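Local coordinates for putative hemin transport system, substrate-binding protein (Burkholderia cenocepacia, PDB 5Y8A), which binds heme, here two stacked groups between its two lobes, probably as the periplasmic substrate-binding component of a hemin transport system, at residues A[163-168]-A[186-191]; A[36-41]-A[51-56]; A[169-174]-A[249-254]. All blocks are in the same frame, centred on the assembly; numbering follows the deposited sequence.

Interaction 1 (A[163-168]-A[186-191]); sequences ALVAGQ and QGFDHY. With HEM (protoporphyrin IX containing Fe), chain D.
Strand 163-166 runs antiparallel to the start of strand 191-193 in a small three-stranded sheet, and the pairing of A166 with Y191, a non-hydrogen-bonded pair, brings Y191 to the heme pocket. Beyond the strand the backbones stay zipped: G167 N donates to H190 O, Q168 N reaches F188 O at 2.7 Å, and H190 N returns a bond of 2.8 Å to Q168 O. The Y191 ring lies with one face over A166 CA, while A166 CB touches Y191 CE2 at 3.3 Å. F188 turns its ring back over the chain: its CG sits between the backbone N and the carbonyl carbon (chi1 70°), and G167 CA makes a CH-pi contact 3.7 Å from the ring centroid. Q168 bends at chi2 (64°); its OE1 takes a weak bond from G187 N and accepts a hydrogen bond from a water that also donates to D189 OD1, while NE2 is bound by M185 and D173. Three backbone bonds thus fix the loop, and Y191 N is presented to propionate oxygen O1D of the heme at 3.2 Å, a neutral donor that would probably help stabilise its negative charge.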
loop_
_atom_site.group_PDB
_atom_site.type_symbol
_atom_site.label_atom_id
_atom_site.label_comp_id
_atom_site.label_asym_id
_atom_site.label_seq_id
_atom_site.Cartn_x
_atom_site.Cartn_y
_atom_site.Cartn_z
ATOM N N ALA A 163 -7.180 -19.313 -1.343
ATOM C CA ALA A 163 -6.464 -18.057 -1.264
ATOM C C ALA A 163 -7.123 -17.039 -2.184
ATOM O O ALA A 163 -7.620 -17.387 -3.262
ATOM C CB ALA A 163 -4.997 -18.262 -1.635
ATOM N N LEU A 164 -7.178 -15.790 -1.715
ATOM C CA LEU A 164 -7.553 -14.639 -2.526
ATOM C C LEU A 164 -6.249 -13.952 -2.913
ATOM O O LEU A 164 -5.453 -13.583 -2.038
ATOM C CB LEU A 164 -8.483 -13.694 -1.759
ATOM C CG LEU A 164 -9.145 -12.491 -2.444
ATOM C CD1 LEU A 164 -10.414 -12.080 -1.697
ATOM C CD2 LEU A 164 -8.218 -11.304 -2.549
ATOM N N VAL A 165 -6.020 -13.811 -4.218
ATOM C CA VAL A 165 -4.669 -13.678 -4.762
ATOM C C VAL A 165 -4.638 -12.614 -5.851
ATOM O O VAL A 165 -5.632 -12.332 -6.523
ATOM C CB VAL A 165 -4.103 -15.001 -5.329
ATOM C CG1 VAL A 165 -4.079 -16.099 -4.257
ATOM C CG2 VAL A 165 -4.882 -15.437 -6.557
ATOM N N ALA A 166 -3.454 -12.055 -6.042
ATOM C CA ALA A 166 -3.257 -10.865 -6.851
ATOM C C ALA A 166 -2.771 -11.253 -8.238
ATOM O O ALA A 166 -1.720 -11.885 -8.376
ATOM C CB ALA A 166 -2.247 -9.928 -6.178
ATOM N N GLY A 167 -3.523 -10.851 -9.257
ATOM C CA GLY A 167 -3.087 -10.909 -10.638
ATOM C C GLY A 167 -2.355 -9.650 -11.026
ATOM O O GLY A 167 -1.700 -9.003 -10.200
ATOM N N GLN A 168 -2.487 -9.271 -12.292
ATOM C CA GLN A 168 -1.804 -8.068 -12.737
ATOM C C GLN A 168 -2.608 -6.828 -12.372
ATOM O O GLN A 168 -3.726 -6.903 -11.864
ATOM C CB GLN A 168 -1.541 -8.123 -14.236
ATOM C CG GLN A 168 -0.286 -8.920 -14.564
ATOM C CD GLN A 168 -0.411 -10.382 -14.172
ATOM O OE1 GLN A 168 -1.093 -11.172 -14.838
ATOM N NE2 GLN A 168 0.252 -10.753 -13.082
ATOM N N GLN A 186 -0.620 -15.204 -13.343
ATOM C CA GLN A 186 -0.592 -14.565 -14.651
ATOM C C GLN A 186 -1.929 -14.774 -15.349
ATOM O O GLN A 186 -2.674 -15.709 -15.035
ATOM C CB GLN A 186 0.555 -15.125 -15.517
ATOM C CG GLN A 186 1.959 -14.845 -14.972
ATOM C CD GLN A 186 2.350 -13.388 -15.098
ATOM O OE1 GLN A 186 1.920 -12.709 -16.023
ATOM N NE2 GLN A 186 3.153 -12.888 -14.146
ATOM N N GLY A 187 -2.246 -13.876 -16.279
ATOM C CA GLY A 187 -3.414 -14.056 -17.116
ATOM C C GLY A 187 -4.702 -13.453 -16.603
ATOM O O GLY A 187 -5.765 -13.739 -17.166
ATOM N N PHE A 188 -4.653 -12.634 -15.555
ATOM C CA PHE A 188 -5.845 -11.944 -15.077
ATOM C C PHE A 188 -5.415 -10.711 -14.295
ATOM O O PHE A 188 -4.293 -10.635 -13.786
ATOM C CB PHE A 188 -6.723 -12.860 -14.212
ATOM C CG PHE A 188 -6.124 -13.189 -12.864
ATOM C CD1 PHE A 188 -5.192 -14.206 -12.736
ATOM C CD2 PHE A 188 -6.496 -12.481 -11.733
ATOM C CE1 PHE A 188 -4.641 -14.514 -11.502
ATOM C CE2 PHE A 188 -5.952 -12.786 -10.501
ATOM C CZ PHE A 188 -5.014 -13.793 -10.390
ATOM N N ASP A 189 -6.318 -9.741 -14.213
ATOM C CA ASP A 189 -6.055 -8.487 -13.524
ATOM C C ASP A 189 -6.839 -8.442 -12.218
ATOM O O ASP A 189 -7.856 -9.133 -12.067
ATOM C CB ASP A 189 -6.420 -7.291 -14.400
ATOM C CG ASP A 189 -5.613 -7.240 -15.697
ATOM O OD1 ASP A 189 -4.435 -7.664 -15.693
ATOM O OD2 ASP A 189 -6.164 -6.770 -16.718
ATOM N N HIS A 190 -6.346 -7.640 -11.265
ATOM C CA HIS A 190 -6.989 -7.472 -9.962
ATOM C C HIS A 190 -6.994 -8.774 -9.176
ATOM O O HIS A 190 -6.130 -9.615 -9.395
ATOM C CB HIS A 190 -8.406 -6.929 -10.160
ATOM C CG HIS A 190 -8.441 -5.735 -11.071
ATOM N ND1 HIS A 190 -7.479 -4.753 -11.033
ATOM C CD2 HIS A 190 -9.278 -5.393 -12.078
ATOM C CE1 HIS A 190 -7.732 -3.841 -11.956
ATOM N NE2 HIS A 190 -8.821 -4.204 -12.603
ATOM N N TYR A 191 -7.949 -8.966 -8.268
ATOM C CA TYR A 191 -7.895 -10.120 -7.374
ATOM C C TYR A 191 -9.025 -11.114 -7.633
ATOM O O TYR A 191 -10.160 -10.723 -7.943
ATOM C CB TYR A 191 -7.940 -9.690 -5.914
ATOM C CG TYR A 191 -6.656 -9.085 -5.372
ATOM C CD1 TYR A 191 -6.285 -7.788 -5.687
ATOM C CD2 TYR A 191 -5.842 -9.804 -4.508
ATOM C CE1 TYR A 191 -5.123 -7.229 -5.176
ATOM C CE2 TYR A 191 -4.684 -9.260 -3.994
ATOM C CZ TYR A 191 -4.332 -7.974 -4.330
ATOM O OH TYR A 191 -3.192 -7.464 -3.804
HETATM C CHA HEM D . -8.100 -4.313 -2.321
HETATM C CHB HEM D . -6.499 -3.931 2.235
HETATM C CHC HEM D . -10.677 -5.503 4.248
HETATM C CHD HEM D . -12.244 -5.808 -0.289
HETATM C C1A HEM D . -7.255 -4.075 -1.254
HETATM C C2A HEM D . -5.872 -3.628 -1.302
HETATM C C3A HEM D . -5.452 -3.526 -0.029
HETATM C C4A HEM D . -6.538 -3.905 0.857
HETATM C CMA HEM D . -4.062 -3.080 0.459
HETATM C CAA HEM D . -5.054 -3.320 -2.595
HETATM C CBA HEM D . -3.997 -4.400 -2.829
HETATM C CGA HEM D . -3.323 -4.397 -4.185
HETATM O O1A HEM D . -2.540 -5.351 -4.425
HETATM O O2A HEM D . -3.541 -3.482 -5.025
HETATM C C1B HEM D . -7.494 -4.272 3.136
HETATM C C2B HEM D . -7.374 -4.096 4.567
HETATM C C3B HEM D . -8.504 -4.524 5.153
HETATM C C4B HEM D . -9.402 -4.987 4.102
HETATM C CMB HEM D . -6.118 -3.515 5.251
HETATM C CAB HEM D . -8.771 -4.509 6.681
HETATM C CBB HEM D . -9.919 -4.933 7.229
HETATM C C1C HEM D . -11.524 -5.681 3.186
HETATM C C2C HEM D . -12.946 -5.971 3.200
HETATM C C3C HEM D . -13.358 -6.042 1.921
HETATM C C4C HEM D . -12.206 -5.805 1.079
HETATM C CMC HEM D . -13.801 -6.125 4.478
HETATM C CAC HEM D . -14.751 -6.341 1.305
HETATM C CBC HEM D . -15.777 -6.900 1.961
HETATM C C1D HEM D . -11.270 -5.447 -1.184
HETATM C C2D HEM D . -11.466 -5.498 -2.610
HETATM C C3D HEM D . -10.347 -5.077 -3.201
HETATM C C4D HEM D . -9.391 -4.762 -2.152
HETATM C CMD HEM D . -12.790 -5.953 -3.265
HETATM C CAD HEM D . -10.100 -5.000 -4.725
HETATM C CBD HEM D . -10.109 -6.449 -5.252
HETATM C CGD HEM D . -9.941 -6.533 -6.747
HETATM O O1D HEM D . -10.600 -7.418 -7.377
HETATM O O2D HEM D . -9.162 -5.711 -7.305
HETATM N NA HEM D . -7.615 -4.236 0.075
HETATM N NB HEM D . -8.749 -4.815 2.890
HETATM N NC HEM D . -11.108 -5.585 1.874
HETATM N ND HEM D . -9.990 -5.003 -0.920
HETATM FE FE HEM D . -9.276 -4.953 1.122
HETATM O O HOH W 1 -3.402 -10.191 -16.673
#

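Interaction 2 (A[36-41]-A[51-56]); sequences DTTCTY and VGYQRA. With HEM (protoporphyrin IX containing Fe), chain C.
Y53, the axial ligand of a heme iron, packs against T37 and T38, and its side chain can be followed outward from the backbone. CB meets T37 OG1 at 3.6 Å. With CG anti to the backbone N (chi1 170°), the ring extends toward the porphyrin, T37 OG1 lying at its edge and in its plane. Further out, T38 CG2 approaches CE1 at 3.4 Å, also near the ring plane. One face of the ring covers C1A of the heme, 3.4 Å above the plane and offset toward the rim; the opposite face is covered by Q54 CG. At the tip, Y53 OH binds the iron at 2.1 Å and accepts a hydrogen bond from Q54 NE2 at 3.1 Å, with the oxygen close to the amide plane of Q54.

The backbones are joined by T37 N donating to G52 O at 3.1 Å. D36 shapes its own segment: OD2 accepts from T38 N, closing an Asx turn, and from T38 OG1 at 2.6 Å on the syn side, while OD1 is bound by G12 N. A water donates to both T38 OG1 and Q54 OE1, linking the two loops again. The ligating oxygen therefore has both a metal and an amide N-H as partners; the latter would probably stabilise negative charge on it, as expected for a phenolate ligand of ferric heme.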
loop_
_atom_site.group_PDB
_atom_site.type_symbol
_atom_site.label_atom_id
_atom_site.label_comp_id
_atom_site.label_asym_id
_atom_site.label_seq_id
_atom_site.Cartn_x
_atom_site.Cartn_y
_atom_site.Cartn_z
ATOM N N ASP A 36 -9.715 9.023 6.843
ATOM C CA ASP A 36 -10.513 7.809 6.724
ATOM C C ASP A 36 -9.790 6.670 7.438
ATOM O O ASP A 36 -8.617 6.779 7.799
ATOM C CB ASP A 36 -10.767 7.435 5.259
ATOM C CG ASP A 36 -9.534 6.870 4.587
ATOM O OD1 ASP A 36 -8.577 7.633 4.431
ATOM O OD2 ASP A 36 -9.485 5.651 4.281
ATOM N N THR A 37 -10.500 5.545 7.598
ATOM C CA THR A 37 -10.001 4.390 8.353
ATOM C C THR A 37 -8.756 3.723 7.754
ATOM O O THR A 37 -8.129 2.899 8.432
ATOM C CB THR A 37 -11.108 3.338 8.463
ATOM O OG1 THR A 37 -11.505 2.949 7.152
ATOM C CG2 THR A 37 -12.322 3.894 9.168
ATOM N N THR A 38 -8.399 3.989 6.504
ATOM C CA THR A 38 -7.181 3.374 6.001
ATOM C C THR A 38 -5.930 4.107 6.473
ATOM O O THR A 38 -4.829 3.659 6.173
ATOM C CB THR A 38 -7.177 3.329 4.471
ATOM O OG1 THR A 38 -7.103 4.667 3.963
ATOM C CG2 THR A 38 -8.452 2.669 3.963
ATOM N N CYS A 39 -6.074 5.216 7.199
ATOM C CA CYS A 39 -4.937 6.049 7.588
ATOM C C CYS A 39 -4.469 5.609 8.962
ATOM O O CYS A 39 -4.869 6.173 9.977
ATOM C CB CYS A 39 -5.328 7.520 7.575
ATOM S SG CYS A 39 -5.836 8.069 5.948
ATOM N N THR A 40 -3.595 4.594 8.985
ATOM C CA THR A 40 -3.122 3.983 10.215
ATOM C C THR A 40 -1.642 4.237 10.495
ATOM O O THR A 40 -1.145 3.777 11.530
ATOM C CB THR A 40 -3.386 2.467 10.190
ATOM O OG1 THR A 40 -2.645 1.850 9.124
ATOM C CG2 THR A 40 -4.862 2.193 9.973
ATOM N N TYR A 41 -0.925 4.944 9.611
ATOM C CA TYR A 41 0.473 5.288 9.813
ATOM C C TYR A 41 0.708 6.769 9.537
ATOM O O TYR A 41 0.194 7.300 8.549
ATOM C CB TYR A 41 1.386 4.449 8.889
ATOM C CG TYR A 41 2.842 4.523 9.299
ATOM C CD1 TYR A 41 3.338 3.717 10.334
ATOM C CD2 TYR A 41 3.714 5.414 8.683
ATOM C CE1 TYR A 41 4.660 3.794 10.731
ATOM C CE2 TYR A 41 5.038 5.490 9.060
ATOM C CZ TYR A 41 5.511 4.676 10.084
ATOM O OH TYR A 41 6.815 4.765 10.462
ATOM N N VAL A 51 -13.687 9.387 9.402
ATOM C CA VAL A 51 -15.000 9.708 8.828
ATOM C C VAL A 51 -15.450 8.652 7.826
ATOM O O VAL A 51 -16.043 8.974 6.787
ATOM C CB VAL A 51 -15.013 11.108 8.180
ATOM C CG1 VAL A 51 -14.814 12.168 9.239
ATOM C CG2 VAL A 51 -13.937 11.238 7.120
ATOM N N GLY A 52 -15.224 7.383 8.155
ATOM C CA GLY A 52 -15.625 6.279 7.313
ATOM C C GLY A 52 -14.462 5.688 6.531
ATOM O O GLY A 52 -13.349 6.214 6.496
ATOM N N TYR A 53 -14.731 4.540 5.927
ATOM C CA TYR A 53 -13.795 3.947 4.996
ATOM C C TYR A 53 -13.737 4.782 3.704
ATOM O O TYR A 53 -14.725 5.397 3.287
ATOM C CB TYR A 53 -14.191 2.484 4.728
ATOM C CG TYR A 53 -13.407 1.917 3.596
ATOM C CD1 TYR A 53 -12.025 1.804 3.683
ATOM C CD2 TYR A 53 -14.025 1.581 2.410
ATOM C CE1 TYR A 53 -11.293 1.343 2.635
ATOM C CE2 TYR A 53 -13.301 1.118 1.350
ATOM C CZ TYR A 53 -11.946 0.994 1.471
ATOM O OH TYR A 53 -11.246 0.590 0.402
ATOM N N GLN A 54 -12.560 4.809 3.080
ATOM C CA GLN A 54 -12.301 5.697 1.944
ATOM C C GLN A 54 -13.323 5.588 0.804
ATOM O O GLN A 54 -13.612 6.591 0.144
ATOM C CB GLN A 54 -10.905 5.431 1.398
ATOM C CG GLN A 54 -10.734 4.071 0.741
ATOM C CD GLN A 54 -9.330 3.853 0.222
ATOM O OE1 GLN A 54 -8.522 4.793 0.202
ATOM N NE2 GLN A 54 -9.015 2.601 -0.183
ATOM N N ARG A 55 -13.874 4.405 0.537
ATOM C CA ARG A 55 -14.871 4.288 -0.520
ATOM C C ARG A 55 -16.306 4.370 0.003
ATOM O O ARG A 55 -17.239 4.219 -0.782
ATOM C CB ARG A 55 -14.668 2.974 -1.293
ATOM C CG ARG A 55 -13.235 2.763 -1.764
ATOM C CD ARG A 55 -13.027 1.408 -2.446
ATOM N NE ARG A 55 -12.318 1.564 -3.715
ATOM C CZ ARG A 55 -11.008 1.764 -3.833
ATOM N NH1 ARG A 55 -10.232 1.828 -2.759
ATOM N NH2 ARG A 55 -10.475 1.906 -5.037
ATOM N N ALA A 56 -16.506 4.626 1.295
ATOM C CA ALA A 56 -17.830 4.712 1.890
ATOM C C ALA A 56 -17.895 5.938 2.779
ATOM O O ALA A 56 -18.254 5.870 3.952
ATOM C CB ALA A 56 -18.182 3.459 2.706
HETATM C CHA HEM C . -12.632 -2.466 2.900
HETATM C CHB HEM C . -8.014 -1.010 2.853
HETATM C CHC HEM C . -8.122 -0.762 -1.983
HETATM C CHD HEM C . -12.707 -2.356 -1.951
HETATM C C1A HEM C . -11.374 -2.064 3.319
HETATM C C2A HEM C . -10.937 -1.872 4.699
HETATM C C3A HEM C . -9.664 -1.476 4.678
HETATM C C4A HEM C . -9.250 -1.399 3.293
HETATM C CMA HEM C . -8.772 -1.149 5.895
HETATM C CAA HEM C . -11.802 -2.105 5.968
HETATM C CBA HEM C . -12.051 -0.786 6.704
HETATM C CGA HEM C . -12.604 -1.093 8.069
HETATM O O1A HEM C . -11.839 -0.952 9.064
HETATM O O2A HEM C . -13.802 -1.490 8.152
HETATM C C1B HEM C . -7.668 -0.767 1.542
HETATM C C2B HEM C . -6.415 -0.187 1.110
HETATM C C3B HEM C . -6.448 -0.109 -0.229
HETATM C C4B HEM C . -7.712 -0.656 -0.678
HETATM C CMB HEM C . -5.300 0.268 2.086
HETATM C CAB HEM C . -5.373 0.415 -1.213
HETATM C CBB HEM C . -4.087 0.579 -0.881
HETATM C C1C HEM C . -9.368 -1.182 -2.388
HETATM C C2C HEM C . -9.807 -1.270 -3.759
HETATM C C3C HEM C . -11.082 -1.703 -3.758
HETATM C C4C HEM C . -11.474 -1.913 -2.381
HETATM C CMC HEM C . -8.880 -0.896 -4.942
HETATM C CAC HEM C . -12.042 -1.983 -4.937
HETATM C CBC HEM C . -11.686 -1.829 -6.216
HETATM C C1D HEM C . -13.113 -2.488 -0.639
HETATM C C2D HEM C . -14.442 -2.828 -0.183
HETATM C C3D HEM C . -14.442 -2.854 1.157
HETATM C C4D HEM C . -13.096 -2.537 1.603
HETATM C CMD HEM C . -15.649 -3.106 -1.105
HETATM C CAD HEM C . -15.671 -3.189 2.038
HETATM C CBD HEM C . -15.903 -2.148 3.131
HETATM C CGD HEM C . -16.099 -2.844 4.457
HETATM O O1D HEM C . -16.022 -2.173 5.521
HETATM O O2D HEM C . -16.318 -4.080 4.449
HETATM N NA HEM C . -10.313 -1.758 2.487
HETATM N NB HEM C . -8.441 -1.040 0.426
HETATM N NC HEM C . -10.405 -1.581 -1.574
HETATM N ND HEM C . -12.325 -2.320 0.480
HETATM FE FE HEM C . -10.545 -1.405 0.392
HETATM O O HOH W 2 -5.770 3.786 1.212
#

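Interaction 3 (A[169-174]-A[249-254]); sequences RTAADA and LGFGPR. With HEM (protoporphyrin IX containing Fe), chain D.
L249 and F251 come to the first turn of helix 171-178 by different routes, and three alanines form the surface that receives them. The CB atoms of A171 and A174 both point toward 249-254, presenting small methyl groups to the F251 ring. A171 O lies at the edge of that ring and in its plane, 3.8 Å from CE1, and A171 CB is 3.9 Å from the same atom. A174 CB approaches F251 CZ obliquely at 3.9 Å. In L249, CG anti to the carbonyl carbon (chi1 -55°) and an extended chi2 direct CD2 to A172 and CD1 to the heme. CD2 touches A172 CB at 4.0 Å, whereas CD1 meets heme methyl CMA at 3.6 Å; A171 CB also rests against L249 O. The side-chain contacts are apolar, and polar bonds are made by the helix start instead. T170, the N-cap, accepts from D173 N through OG1 at 3.0 Å. A171 N and A172 N donate to the two oxygens of one heme propionate, O2A at 2.8 Å and O1A at 3.1 Å, so the positive end of the helix dipole probably steadies that carboxylate. Around this site, Y191 of strand 191-193 and F154 of strand 151-155 pack on A172, and H99 touches A171 and A174; F251 follows the end of helix 245-249, and R254 sits at the N-cap position of helix 255-269.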
loop_
_atom_site.group_PDB
_atom_site.type_symbol
_atom_site.label_atom_id
_atom_site.label_comp_id
_atom_site.label_asym_id
_atom_site.label_seq_id
_atom_site.Cartn_x
_atom_site.Cartn_y
_atom_site.Cartn_z
ATOM N N ARG A 169 -1.990 -5.668 -12.600
ATOM C CA ARG A 169 -2.599 -4.367 -12.327
ATOM C C ARG A 169 -2.959 -4.199 -10.852
ATOM O O ARG A 169 -3.920 -3.505 -10.522
ATOM C CB ARG A 169 -3.818 -4.143 -13.212
ATOM C CG ARG A 169 -3.471 -4.276 -14.687
ATOM C CD ARG A 169 -4.517 -3.665 -15.577
ATOM N NE ARG A 169 -4.368 -4.121 -16.956
ATOM C CZ ARG A 169 -5.065 -3.641 -17.984
ATOM N NH1 ARG A 169 -5.960 -2.678 -17.790
ATOM N NH2 ARG A 169 -4.869 -4.122 -19.203
ATOM N N THR A 170 -2.179 -4.817 -9.956
ATOM C CA THR A 170 -2.355 -4.659 -8.521
ATOM C C THR A 170 -1.107 -4.026 -7.912
ATOM O O THR A 170 -0.030 -4.016 -8.507
ATOM C CB THR A 170 -2.611 -6.009 -7.846
ATOM O OG1 THR A 170 -1.512 -6.859 -8.142
ATOM C CG2 THR A 170 -3.945 -6.683 -8.368
ATOM N N ALA A 171 -1.256 -3.505 -6.696
ATOM C CA ALA A 171 -0.088 -3.046 -5.957
ATOM C C ALA A 171 0.878 -4.201 -5.697
ATOM O O ALA A 171 2.099 -4.023 -5.774
ATOM C CB ALA A 171 -0.517 -2.382 -4.643
ATOM N N ALA A 172 0.350 -5.399 -5.430
ATOM C CA ALA A 172 1.206 -6.554 -5.155
ATOM C C ALA A 172 2.074 -6.897 -6.358
ATOM O O ALA A 172 3.281 -7.147 -6.218
ATOM C CB ALA A 172 0.351 -7.759 -4.747
ATOM N N ASP A 173 1.478 -6.906 -7.556
ATOM C CA ASP A 173 2.236 -7.208 -8.773
ATOM C C ASP A 173 3.425 -6.258 -8.937
ATOM O O ASP A 173 4.554 -6.687 -9.197
ATOM C CB ASP A 173 1.308 -7.135 -9.994
ATOM C CG ASP A 173 1.941 -7.730 -11.254
ATOM O OD1 ASP A 173 1.913 -8.971 -11.427
ATOM O OD2 ASP A 173 2.456 -6.958 -12.084
ATOM N N ALA A 174 3.193 -4.962 -8.754
ATOM C CA ALA A 174 4.272 -3.990 -8.917
ATOM C C ALA A 174 5.340 -4.137 -7.837
ATOM O O ALA A 174 6.537 -3.987 -8.117
ATOM C CB ALA A 174 3.696 -2.580 -8.914
ATOM N N LEU A 249 1.936 -2.426 0.529
ATOM C CA LEU A 249 1.114 -2.200 -0.651
ATOM C C LEU A 249 0.709 -0.748 -0.825
ATOM O O LEU A 249 0.064 -0.414 -1.834
ATOM C CB LEU A 249 -0.148 -3.078 -0.564
ATOM C CG LEU A 249 0.053 -4.591 -0.370
ATOM C CD1 LEU A 249 -1.254 -5.313 0.011
ATOM C CD2 LEU A 249 0.608 -5.169 -1.658
ATOM N N GLY A 250 1.066 0.122 0.127
ATOM C CA GLY A 250 0.445 1.438 0.198
ATOM C C GLY A 250 0.888 2.402 -0.886
ATOM O O GLY A 250 0.131 3.302 -1.261
ATOM N N PHE A 251 2.092 2.216 -1.422
ATOM C CA PHE A 251 2.712 3.174 -2.342
ATOM C C PHE A 251 2.694 4.600 -1.776
ATOM O O PHE A 251 2.126 5.523 -2.348
ATOM C CB PHE A 251 2.077 3.105 -3.726
ATOM C CG PHE A 251 2.660 2.014 -4.560
ATOM C CD1 PHE A 251 2.197 0.711 -4.430
ATOM C CD2 PHE A 251 3.726 2.262 -5.394
ATOM C CE1 PHE A 251 2.767 -0.309 -5.156
ATOM C CE2 PHE A 251 4.292 1.233 -6.119
ATOM C CZ PHE A 251 3.798 -0.047 -6.005
ATOM N N GLY A 252 3.363 4.759 -0.634
ATOM C CA GLY A 252 3.582 6.061 -0.035
ATOM C C GLY A 252 5.057 6.399 0.096
ATOM O O GLY A 252 5.923 5.810 -0.569
ATOM N N PRO A 253 5.383 7.343 0.983
ATOM C CA PRO A 253 6.798 7.770 1.126
ATOM C C PRO A 253 7.732 6.709 1.711
ATOM O O PRO A 253 8.947 6.904 1.651
ATOM C CB PRO A 253 6.715 9.001 2.036
ATOM C CG PRO A 253 5.351 8.902 2.731
ATOM C CD PRO A 253 4.456 8.054 1.880
ATOM N N ARG A 254 7.236 5.581 2.221
ATOM C CA ARG A 254 8.103 4.480 2.621
ATOM C C ARG A 254 8.360 3.479 1.503
ATOM O O ARG A 254 8.937 2.421 1.766
ATOM C CB ARG A 254 7.514 3.758 3.836
ATOM C CG ARG A 254 7.377 4.667 5.074
ATOM C CD ARG A 254 6.867 3.841 6.247
ATOM N NE ARG A 254 5.466 3.460 6.099
ATOM C CZ ARG A 254 4.860 2.542 6.848
ATOM N NH1 ARG A 254 5.542 1.895 7.787
ATOM N NH2 ARG A 254 3.579 2.257 6.658
HETATM C CHA HEM D . -8.100 -4.313 -2.321
HETATM C CHB HEM D . -6.499 -3.931 2.235
HETATM C CHC HEM D . -10.677 -5.503 4.248
HETATM C CHD HEM D . -12.244 -5.808 -0.289
HETATM C C1A HEM D . -7.255 -4.075 -1.254
HETATM C C2A HEM D . -5.872 -3.628 -1.302
HETATM C C3A HEM D . -5.452 -3.526 -0.029
HETATM C C4A HEM D . -6.538 -3.905 0.857
HETATM C CMA HEM D . -4.062 -3.080 0.459
HETATM C CAA HEM D . -5.054 -3.320 -2.595
HETATM C CBA HEM D . -3.997 -4.400 -2.829
HETATM C CGA HEM D . -3.323 -4.397 -4.185
HETATM O O1A HEM D . -2.540 -5.351 -4.425
HETATM O O2A HEM D . -3.541 -3.482 -5.025
HETATM C C1B HEM D . -7.494 -4.272 3.136
HETATM C C2B HEM D . -7.374 -4.096 4.567
HETATM C C3B HEM D . -8.504 -4.524 5.153
HETATM C C4B HEM D . -9.402 -4.987 4.102
HETATM C CMB HEM D . -6.118 -3.515 5.251
HETATM C CAB HEM D . -8.771 -4.509 6.681
HETATM C CBB HEM D . -9.919 -4.933 7.229
HETATM C C1C HEM D . -11.524 -5.681 3.186
HETATM C C2C HEM D . -12.946 -5.971 3.200
HETATM C C3C HEM D . -13.358 -6.042 1.921
HETATM C C4C HEM D . -12.206 -5.805 1.079
HETATM C CMC HEM D . -13.801 -6.125 4.478
HETATM C CAC HEM D . -14.751 -6.341 1.305
HETATM C CBC HEM D . -15.777 -6.900 1.961
HETATM C C1D HEM D . -11.270 -5.447 -1.184
HETATM C C2D HEM D . -11.466 -5.498 -2.610
HETATM C C3D HEM D . -10.347 -5.077 -3.201
HETATM C C4D HEM D . -9.391 -4.762 -2.152
HETATM C CMD HEM D . -12.790 -5.953 -3.265
HETATM C CAD HEM D . -10.100 -5.000 -4.725
HETATM C CBD HEM D . -10.109 -6.449 -5.252
HETATM C CGD HEM D . -9.941 -6.533 -6.747
HETATM O O1D HEM D . -10.600 -7.418 -7.377
HETATM O O2D HEM D . -9.162 -5.711 -7.305
HETATM N NA HEM D . -7.615 -4.236 0.075
HETATM N NB HEM D . -8.749 -4.815 2.890
HETATM N NC HEM D . -11.108 -5.585 1.874
HETATM N ND HEM D . -9.990 -5.003 -0.920
HETATM FE FE HEM D . -9.276 -4.953 1.122
#

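Along the chain, interaction 2 closes before the others begin, whereas the segments of interactions 1 and 3 alternate. Interactions 1 and 3 have centres about 14 Å apart and are continuous, strand 163-166 leading into helix 171-178; they touch where Q168 NE2 lies 2.9 Å from D173 OD1, and both contact the same heme. Interaction 2 follows strand 30-35 of the first parallel sheet and serves the other heme, with its centre about 24 Å from that of interaction 1 and about 17 Å from that of interaction 3, which it meets through Y41 and R254. The two lobes thus approach the stacked hemes from different sides, one supplying an iron ligand and the other propionate donors.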